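Local coordinates for protein putative TetR family transcriptional regulator (Streptomyces coelicolor A3, PDB 3BQY) that probably binds DNA as a TetR-family transcriptional regulator, consistent with a role as a repressor, at residues M53-V58 / T104-L109. Sequence-based numbering, arbitrary orientation.
Sequences MAEHMV and TGPNTL
Glu55, near the C-terminal end of helix 46-57, sets its carboxylate against the first turn of helix 106-121, touching Gly105, Pro106 and Asn107. A chi1 of 164° extends CG away from the backbone N, and the bend at chi2 turns the carboxylate to the helix start. Glu55 OE2 takes the backbone N of Asn107 on its syn lone pair at 2.6 Å, a nearly straight bond (167°). Glu55 OE1 receives a weak bond from Thr108 N at 3.5 Å. Packing is close here, with Glu55 OE2 3.1 Å from Pro106 CD. Asn107 answers in reverse, its ND2 donating to Glu55 O at 2.8 Å; that oxygen lies in the amide plane, although the donor stands above the carbonyl plane. The same amide stacks on the carboxylate, their planes 11° apart. Val58 CG2 extends the packed side, 3.8 Å from Asn107 CB, and Phe98 touches both Val58 and Thr108. The looser side is wet: one water donates to Glu55 OE1, accepts from Gly105 N and also bonds Thr108 OG1, while another donates to the carbonyl oxygens of Val58 and Asn107. Exposed Pro106, like buried Thr108, also packs on the second subunit, so this joint between the helix leaving the DNA-binding region and the C-terminal domain borders the dimer interface. Shortened to an alanine, Glu55 would probably leave Asn107 N without its acceptor and the Asn107 amide without the carboxylate it stacks on. Receiving N-H groups of the first turn after the N-cap Gly105, the carboxylate is probably favoured in its charged form.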
loop_
_atom_site.group_PDB
_atom_site.type_symbol
_atom_site.label_atom_id
_atom_site.label_comp_id
_atom_site.label_asym_id
_atom_site.label_seq_id
_atom_site.Cartn_x
_atom_site.Cartn_y
_atom_site.Cartn_z
HETATM N N MSE A 53 -14.135 -6.902 10.132
HETATM C CA MSE A 53 -14.040 -5.451 10.179
HETATM C C MSE A 53 -13.803 -4.850 8.793
HETATM O O MSE A 53 -14.512 -3.917 8.390
HETATM C CB MSE A 53 -12.942 -5.022 11.153
HETATM C CG MSE A 53 -13.330 -5.261 12.640
HETATM SE SE MSE A 53 -11.741 -5.220 13.785
HETATM C CE MSE A 53 -11.475 -3.300 13.716
ATOM N N ALA A 54 -12.842 -5.414 8.073
ATOM C CA ALA A 54 -12.484 -4.930 6.743
ATOM C C ALA A 54 -13.708 -5.063 5.806
ATOM O O ALA A 54 -14.033 -4.141 5.058
ATOM C CB ALA A 54 -11.301 -5.734 6.208
ATOM N N GLU A 55 -14.400 -6.196 5.886
ATOM C CA GLU A 55 -15.563 -6.460 5.038
ATOM C C GLU A 55 -16.693 -5.462 5.364
ATOM O O GLU A 55 -17.314 -4.921 4.461
ATOM C CB GLU A 55 -15.989 -7.937 5.159
ATOM C CG GLU A 55 -17.364 -8.263 4.643
ATOM C CD GLU A 55 -17.450 -8.302 3.114
ATOM O OE1 GLU A 55 -16.432 -8.108 2.413
ATOM O OE2 GLU A 55 -18.573 -8.509 2.622
ATOM N N HIS A 56 -16.911 -5.172 6.648
ATOM C CA HIS A 56 -17.884 -4.162 7.057
ATOM C C HIS A 56 -17.533 -2.725 6.617
ATOM O O HIS A 56 -18.427 -1.957 6.198
ATOM C CB HIS A 56 -18.084 -4.202 8.574
ATOM C CG HIS A 56 -19.199 -3.321 9.042
ATOM N ND1 HIS A 56 -18.986 -2.094 9.634
ATOM C CD2 HIS A 56 -20.541 -3.480 8.970
ATOM C CE1 HIS A 56 -20.151 -1.548 9.939
ATOM N NE2 HIS A 56 -21.109 -2.365 9.539
HETATM N N MSE A 57 -16.247 -2.354 6.701
HETATM C CA MSE A 57 -15.794 -1.018 6.314
HETATM C C MSE A 57 -16.160 -0.699 4.878
HETATM O O MSE A 57 -16.458 0.453 4.570
HETATM C CB MSE A 57 -14.251 -0.889 6.433
HETATM C CG MSE A 57 -13.773 -0.883 7.852
HETATM SE SE MSE A 57 -11.796 -0.765 7.741
HETATM C CE MSE A 57 -11.492 -1.050 9.610
ATOM N N VAL A 58 -16.126 -1.705 4.005
ATOM C CA VAL A 58 -16.376 -1.467 2.570
ATOM C C VAL A 58 -17.816 -1.723 2.119
ATOM O O VAL A 58 -18.096 -1.764 0.919
ATOM C CB VAL A 58 -15.327 -2.204 1.660
ATOM C CG1 VAL A 58 -13.911 -1.650 1.971
ATOM C CG2 VAL A 58 -15.311 -3.734 1.919
ATOM N N THR A 104 -11.758 -12.763 1.248
ATOM C CA THR A 104 -12.345 -11.777 0.378
ATOM C C THR A 104 -13.853 -11.958 0.494
ATOM O O THR A 104 -14.421 -12.921 -0.067
ATOM C CB THR A 104 -11.904 -11.990 -1.083
ATOM O OG1 THR A 104 -10.471 -12.103 -1.154
ATOM C CG2 THR A 104 -12.352 -10.817 -1.921
ATOM N N GLY A 105 -14.502 -11.061 1.230
ATOM C CA GLY A 105 -15.950 -11.177 1.423
ATOM C C GLY A 105 -16.757 -10.583 0.280
ATOM O O GLY A 105 -16.192 -9.980 -0.662
ATOM N N PRO A 106 -18.082 -10.725 0.367
ATOM C CA PRO A 106 -19.055 -10.246 -0.617
ATOM C C PRO A 106 -18.936 -8.754 -0.938
ATOM O O PRO A 106 -19.076 -8.385 -2.095
ATOM C CB PRO A 106 -20.412 -10.523 0.046
ATOM C CG PRO A 106 -20.154 -11.570 1.045
ATOM C CD PRO A 106 -18.725 -11.440 1.489
ATOM N N ASN A 107 -18.694 -7.905 0.072
ATOM C CA ASN A 107 -18.563 -6.468 -0.162
ATOM C C ASN A 107 -17.369 -6.148 -1.042
ATOM O O ASN A 107 -17.452 -5.285 -1.927
ATOM C CB ASN A 107 -18.501 -5.664 1.149
ATOM C CG ASN A 107 -19.822 -5.650 1.883
ATOM O OD1 ASN A 107 -20.874 -5.894 1.287
ATOM N ND2 ASN A 107 -19.779 -5.415 3.186
ATOM N N THR A 108 -16.256 -6.834 -0.804
ATOM C CA THR A 108 -15.042 -6.625 -1.587
ATOM C C THR A 108 -15.230 -7.243 -2.955
ATOM O O THR A 108 -14.858 -6.648 -3.951
ATOM C CB THR A 108 -13.785 -7.244 -0.892
ATOM O OG1 THR A 108 -13.568 -6.540 0.329
ATOM C CG2 THR A 108 -12.549 -7.062 -1.744
ATOM N N LEU A 109 -15.793 -8.442 -3.004
ATOM C CA LEU A 109 -16.080 -9.077 -4.300
ATOM C C LEU A 109 -17.001 -8.194 -5.169
ATOM O O LEU A 109 -16.777 -8.069 -6.377
ATOM C CB LEU A 109 -16.692 -10.457 -4.110
ATOM C CG LEU A 109 -15.804 -11.543 -3.474
ATOM C CD1 LEU A 109 -16.627 -12.788 -3.191
ATOM C CD2 LEU A 109 -14.646 -11.900 -4.389
HETATM O O HOH W 1 -13.714 -8.331 2.251
HETATM O O HOH W 2 -18.883 -2.936 -1.582
#